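Putative glycosyltransferase (GalT1) (Streptococcus parasanguinis FW213, PDB 5HEA) probably transfers sugar from a nucleotide-sugar donor, this chain being the C-terminal part of a longer protein, with a GT-A family 2 glycosyltransferase domain. Local coordinates at residues D115-N120 with T170-A175; I88-S93 with T166-K171. One frame throughout, in Å; residues are numbered along the deposited sequence.

Contact 1. Residues D115-N120 with T170-A175; sequences DISVCN and TKLFKA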
loop_
_atom_site.group_PDB
_atom_site.type_symbol
_atom_site.label_atom_id
_atom_site.label_comp_id
_atom_site.label_asym_id
_atom_site.label_seq_id
_atom_site.Cartn_x
_atom_site.Cartn_y
_atom_site.Cartn_z
ATOM N N ASP A 115 15.386 -11.742 -43.363
ATOM C CA ASP A 115 15.214 -12.243 -42.004
ATOM C C ASP A 115 13.865 -11.824 -41.442
ATOM O O ASP A 115 13.384 -12.393 -40.464
ATOM C CB ASP A 115 16.322 -11.694 -41.126
ATOM C CG ASP A 115 17.706 -12.074 -41.650
ATOM O OD1 ASP A 115 18.492 -11.166 -41.982
ATOM O OD2 ASP A 115 17.988 -13.284 -41.753
ATOM N N ILE A 116 13.291 -10.796 -42.063
ATOM C CA ILE A 116 12.011 -10.213 -41.667
ATOM C C ILE A 116 11.278 -9.793 -42.937
ATOM O O ILE A 116 11.903 -9.300 -43.877
ATOM C CB ILE A 116 12.213 -8.964 -40.768
ATOM C CG1 ILE A 116 13.020 -9.338 -39.514
ATOM C CG2 ILE A 116 10.851 -8.342 -40.379
ATOM C CD1 ILE A 116 13.431 -8.158 -38.641
ATOM N N SER A 117 9.969 -10.026 -42.986
ATOM C CA SER A 117 9.125 -9.422 -44.007
ATOM C C SER A 117 8.034 -8.609 -43.303
ATOM O O SER A 117 7.635 -8.919 -42.177
ATOM C CB SER A 117 8.517 -10.470 -44.944
ATOM O OG SER A 117 7.587 -11.293 -44.263
ATOM N N VAL A 118 7.579 -7.554 -43.966
ATOM C CA VAL A 118 6.660 -6.593 -43.375
ATOM C C VAL A 118 5.647 -6.237 -44.440
ATOM O O VAL A 118 6.017 -6.010 -45.597
ATOM C CB VAL A 118 7.400 -5.296 -42.953
ATOM C CG1 VAL A 118 6.426 -4.271 -42.328
ATOM C CG2 VAL A 118 8.556 -5.604 -41.995
ATOM N N CYS A 119 4.371 -6.210 -44.077
ATOM C CA CYS A 119 3.373 -5.671 -44.997
ATOM C C CYS A 119 2.732 -4.441 -44.384
ATOM O O CYS A 119 3.120 -4.000 -43.299
ATOM C CB CYS A 119 2.324 -6.722 -45.418
ATOM S SG CYS A 119 1.140 -7.248 -44.142
ATOM N N ASN A 120 1.756 -3.882 -45.075
ATOM C CA ASN A 120 1.118 -2.665 -44.611
ATOM C C ASN A 120 -0.256 -3.023 -44.050
ATOM O O ASN A 120 -0.599 -4.207 -43.912
ATOM C CB ASN A 120 1.005 -1.667 -45.776
ATOM C CG ASN A 120 1.105 -0.221 -45.324
ATOM O OD1 ASN A 120 0.645 0.142 -44.241
ATOM N ND2 ASN A 120 1.718 0.612 -46.153
ATOM N N THR A 170 1.725 -7.216 -38.696
ATOM C CA THR A 170 2.087 -7.008 -40.119
ATOM C C THR A 170 3.494 -7.479 -40.460
ATOM O O THR A 170 3.976 -7.250 -41.562
ATOM C CB THR A 170 1.856 -5.539 -40.660
ATOM O OG1 THR A 170 3.005 -4.719 -40.421
ATOM C CG2 THR A 170 0.595 -4.888 -40.056
ATOM N N LYS A 171 4.140 -8.157 -39.515
ATOM C CA LYS A 171 5.554 -8.451 -39.617
ATOM C C LYS A 171 5.822 -9.907 -39.286
ATOM O O LYS A 171 5.334 -10.432 -38.286
ATOM C CB LYS A 171 6.340 -7.516 -38.679
ATOM C CG LYS A 171 6.072 -6.028 -38.989
ATOM C CD LYS A 171 6.563 -5.099 -37.909
ATOM C CE LYS A 171 6.147 -3.671 -38.236
ATOM N NZ LYS A 171 4.663 -3.469 -38.192
ATOM N N LEU A 172 6.588 -10.560 -40.151
ATOM C CA LEU A 172 7.006 -11.943 -39.943
ATOM C C LEU A 172 8.503 -11.975 -39.631
ATOM O O LEU A 172 9.315 -11.523 -40.440
ATOM C CB LEU A 172 6.697 -12.774 -41.190
ATOM C CG LEU A 172 7.031 -14.263 -41.148
ATOM C CD1 LEU A 172 6.115 -14.970 -40.158
ATOM C CD2 LEU A 172 6.933 -14.892 -42.542
ATOM N N PHE A 173 8.856 -12.501 -38.455
ATOM C CA PHE A 173 10.236 -12.506 -37.958
ATOM C C PHE A 173 10.814 -13.920 -37.881
ATOM O O PHE A 173 10.144 -14.826 -37.392
ATOM C CB PHE A 173 10.291 -11.946 -36.525
ATOM C CG PHE A 173 9.737 -10.552 -36.376
ATOM C CD1 PHE A 173 10.530 -9.444 -36.642
ATOM C CD2 PHE A 173 8.434 -10.351 -35.948
ATOM C CE1 PHE A 173 10.025 -8.156 -36.506
ATOM C CE2 PHE A 173 7.916 -9.059 -35.800
ATOM C CZ PHE A 173 8.714 -7.962 -36.084
ATOM N N LYS A 174 12.058 -14.105 -38.324
ATOM C CA LYS A 174 12.802 -15.306 -37.954
ATOM C C LYS A 174 12.838 -15.373 -36.445
ATOM O O LYS A 174 13.084 -14.363 -35.776
ATOM C CB LYS A 174 14.225 -15.286 -38.514
ATOM C CG LYS A 174 14.270 -15.681 -39.990
ATOM C CD LYS A 174 15.684 -15.789 -40.502
ATOM C CE LYS A 174 15.689 -16.042 -42.000
ATOM N NZ LYS A 174 17.048 -15.847 -42.598
ATOM N N ALA A 175 12.547 -16.552 -35.905
ATOM C CA ALA A 175 12.397 -16.696 -34.457
ATOM C C ALA A 175 13.726 -16.498 -33.732
ATOM O O ALA A 175 13.755 -16.049 -32.582
ATOM C CB ALA A 175 11.783 -18.042 -34.110
#
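Ile116, Ser117 and Val118 pair with Phe173, Leu172 and Lys171 in an antiparallel strand pair of the GT-A sheet, their directions 175° apart. Ser117 and Leu172 form the hydrogen-bonded pair. Leu172 N gives to Ser117 O at 2.8 Å, and Ser117 N gives to Leu172 O at 3.0 Å. At the ends, Cys119 N reaches Thr170 O at 2.8 Å and Lys174 N reaches Asp115 O at 3.0 Å. CA-H...O contacts fill the gaps between these bonds, as from Ile116 CA to Leu172 O.

One ion pair closes the Asp115 end. Lys174 runs extended beyond CG and brings NZ to 2.9 Å from Asp115 OD2. It meets that oxygen on the anti side, 24° out of the carboxylate plane. The other oxygen, OD1, is taken by Ser203 N.

Side chains pack on both faces. On the face with Ile116 and Phe173, the contact is apolar: the isoleucine places CD1 at the ring edge, 3.8 Å from Phe173 CD1. Val118 lies alongside Lys171, both side chains pointing the same way, with CG1 3.8 Å from Lys171 CG. The far end of that lysine bends at chi4 (66°), and its amine goes to Phe167 O and other backbone carbonyls. Helix 195-201 packs over this face. On the other face Leu172 CB rests 3.5 Å from Ser117 OG, which is bonded to Leu105 O of helix 101-110.

The strands are therefore held by regular backbone bonds in a largely buried setting. Most of the Lys171 chain serves as an apolar rod, while its buried amine is satisfied by carbonyls. The partly exposed Asp115–Lys174 pair adds an electrostatic clamp at one end, which solvent would probably weaken.

Contact 2. Residues I88-S93 with T166-K171; sequences ITFVDS and TFSPTK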
loop_
_atom_site.group_PDB
_atom_site.type_symbol
_atom_site.label_atom_id
_atom_site.label_comp_id
_atom_site.label_asym_id
_atom_site.label_seq_id
_atom_site.Cartn_x
_atom_site.Cartn_y
_atom_site.Cartn_z
ATOM N N ILE A 88 7.947 -16.034 -36.165
ATOM C CA ILE A 88 7.004 -15.490 -35.188
ATOM C C ILE A 88 6.305 -14.270 -35.770
ATOM O O ILE A 88 6.932 -13.412 -36.393
ATOM C CB ILE A 88 7.720 -15.098 -33.865
ATOM C CG1 ILE A 88 8.119 -16.359 -33.084
ATOM C CG2 ILE A 88 6.837 -14.125 -33.030
ATOM C CD1 ILE A 88 8.816 -16.079 -31.771
ATOM N N THR A 89 4.997 -14.189 -35.576
ATOM C CA THR A 89 4.279 -13.015 -36.024
ATOM C C THR A 89 3.232 -12.659 -34.970
ATOM O O THR A 89 2.856 -13.510 -34.160
ATOM C CB THR A 89 3.652 -13.273 -37.405
ATOM O OG1 THR A 89 3.285 -12.030 -38.018
ATOM C CG2 THR A 89 2.437 -14.194 -37.277
ATOM N N PHE A 90 2.795 -11.401 -34.952
ATOM C CA PHE A 90 1.851 -10.931 -33.933
ATOM C C PHE A 90 0.556 -10.501 -34.612
ATOM O O PHE A 90 0.597 -9.893 -35.671
ATOM C CB PHE A 90 2.436 -9.740 -33.152
ATOM C CG PHE A 90 3.682 -10.078 -32.373
ATOM C CD1 PHE A 90 3.590 -10.666 -31.119
ATOM C CD2 PHE A 90 4.942 -9.826 -32.903
ATOM C CE1 PHE A 90 4.738 -10.999 -30.404
ATOM C CE2 PHE A 90 6.094 -10.152 -32.193
ATOM C CZ PHE A 90 5.989 -10.747 -30.949
ATOM N N VAL A 91 -0.586 -10.832 -34.017
ATOM C CA VAL A 91 -1.876 -10.337 -34.502
ATOM C C VAL A 91 -2.654 -9.836 -33.284
ATOM O O VAL A 91 -2.765 -10.546 -32.285
ATOM C CB VAL A 91 -2.699 -11.443 -35.213
ATOM C CG1 VAL A 91 -4.116 -10.949 -35.522
ATOM C CG2 VAL A 91 -2.020 -11.882 -36.493
ATOM N N ASP A 92 -3.162 -8.611 -33.339
ATOM C CA ASP A 92 -3.991 -8.097 -32.251
ATOM C C ASP A 92 -5.411 -8.633 -32.380
ATOM O O ASP A 92 -5.940 -8.734 -33.475
ATOM C CB ASP A 92 -3.996 -6.573 -32.226
ATOM C CG ASP A 92 -2.684 -6.005 -31.715
ATOM O OD1 ASP A 92 -1.912 -6.759 -31.058
ATOM O OD2 ASP A 92 -2.425 -4.809 -31.966
ATOM N N SER A 93 -6.022 -8.968 -31.251
ATOM C CA SER A 93 -7.290 -9.693 -31.290
ATOM C C SER A 93 -8.483 -8.790 -31.646
ATOM O O SER A 93 -9.588 -9.287 -31.865
ATOM C CB SER A 93 -7.497 -10.458 -29.977
ATOM O OG SER A 93 -7.157 -9.660 -28.863
ATOM N N THR A 166 6.099 1.339 -34.214
ATOM C CA THR A 166 5.243 1.259 -33.039
ATOM C C THR A 166 4.088 0.263 -33.182
ATOM O O THR A 166 3.226 0.189 -32.304
ATOM C CB THR A 166 4.708 2.647 -32.652
ATOM O OG1 THR A 166 3.774 3.093 -33.637
ATOM C CG2 THR A 166 5.852 3.645 -32.576
ATOM N N PHE A 167 4.070 -0.495 -34.280
ATOM C CA PHE A 167 3.025 -1.502 -34.492
ATOM C C PHE A 167 3.641 -2.892 -34.655
ATOM O O PHE A 167 4.393 -3.153 -35.598
ATOM C CB PHE A 167 2.158 -1.150 -35.709
ATOM C CG PHE A 167 0.807 -1.818 -35.704
ATOM C CD1 PHE A 167 0.007 -1.774 -34.571
ATOM C CD2 PHE A 167 0.337 -2.484 -36.831
ATOM C CE1 PHE A 167 -1.247 -2.391 -34.556
ATOM C CE2 PHE A 167 -0.902 -3.109 -36.829
ATOM C CZ PHE A 167 -1.701 -3.061 -35.683
ATOM N N SER A 168 3.340 -3.786 -33.730
ATOM C CA SER A 168 3.922 -5.127 -33.794
ATOM C C SER A 168 3.376 -6.094 -34.874
ATOM O O SER A 168 4.137 -6.928 -35.372
ATOM C CB SER A 168 3.924 -5.794 -32.412
ATOM O OG SER A 168 2.618 -5.875 -31.885
ATOM N N PRO A 169 2.067 -6.020 -35.215
ATOM C CA PRO A 169 1.619 -6.894 -36.309
ATOM C C PRO A 169 2.138 -6.468 -37.672
ATOM O O PRO A 169 2.881 -5.484 -37.780
ATOM C CB PRO A 169 0.086 -6.756 -36.269
ATOM C CG PRO A 169 -0.203 -6.368 -34.815
ATOM C CD PRO A 169 0.927 -5.422 -34.493
ATOM N N THR A 170 1.725 -7.216 -38.696
ATOM C CA THR A 170 2.087 -7.008 -40.119
ATOM C C THR A 170 3.494 -7.479 -40.460
ATOM O O THR A 170 3.976 -7.250 -41.562
ATOM C CB THR A 170 1.856 -5.539 -40.660
ATOM O OG1 THR A 170 3.005 -4.719 -40.421
ATOM C CG2 THR A 170 0.595 -4.888 -40.056
ATOM N N LYS A 171 4.140 -8.157 -39.515
ATOM C CA LYS A 171 5.554 -8.451 -39.617
ATOM C C LYS A 171 5.822 -9.907 -39.286
ATOM O O LYS A 171 5.334 -10.432 -38.286
ATOM C CB LYS A 171 6.340 -7.516 -38.679
ATOM C CG LYS A 171 6.072 -6.028 -38.989
ATOM C CD LYS A 171 6.563 -5.099 -37.909
ATOM C CE LYS A 171 6.147 -3.671 -38.236
ATOM N NZ LYS A 171 4.663 -3.469 -38.192
HETATM O O HOH W 1 3.926 -9.358 -36.453
#
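Thr89 points its hydroxyl at the carbonyl of Lys171. OG1 lies anti to the backbone N (chi1 -163°) and gives a 2.6 Å hydrogen bond to Lys171 O. It approaches from above the carbonyl plane, 48° out of it. A water accepts from Phe90 N at 2.8 Å and lies close to Ser168 O and Lys171 O. It bridges the strand end to the loop.

Phe90 CD2 lies 3.9 Å from Ser168 O, which comes to the ring obliquely, and Phe90 CB approaches Ser168 OG. Pro169 presses CB to 3.2 Å from Phe90 O. The same proline lays CD over the centre of one Phe167 face, 3.5 Å above the plane. Asp92 crosses Pro169 at about a right angle. Its OD2 comes obliquely to Phe167 CE1 at 3.7 Å, with carboxylate and ring planes 82° apart. Asp92 and Ser93 begin an Asp-Ser-Asp sequence, consistent with the DXD motif of GT-A enzymes.

Lys171 folds back on its own loop, where NZ bonds Phe167 O at 2.6 Å and Pro169 O at 2.7 Å. Leu163 O of helix 161-166 is a third acceptor.

Strand 7-13 flanks 87-90, and helix 20-28 covers Val91. Helix 195-201 packs on Ser168 and Lys171.

Overall arrangement
From the N terminus, after the parallel strands 7-13, 35-41 and 62-66, strand 87-90 carries the start of the 88-93 segment of contact 2. The chain then passes through helix 101-110 to strand 116-125, which carries the first half of contact 1. After helix 161-166 it reaches the loop and strand that complete both contacts. Contact 2 closes the longer loop, with 72 residues between its segments. Contact 1 starts inside that loop and ends just beyond it, so the two overlap, sharing Thr170 and Lys171. Strand 171-174 sits between 87-90 and 116-125, antiparallel to both. The contacts thus join the parallel N-terminal strands of the sheet to its mixed half.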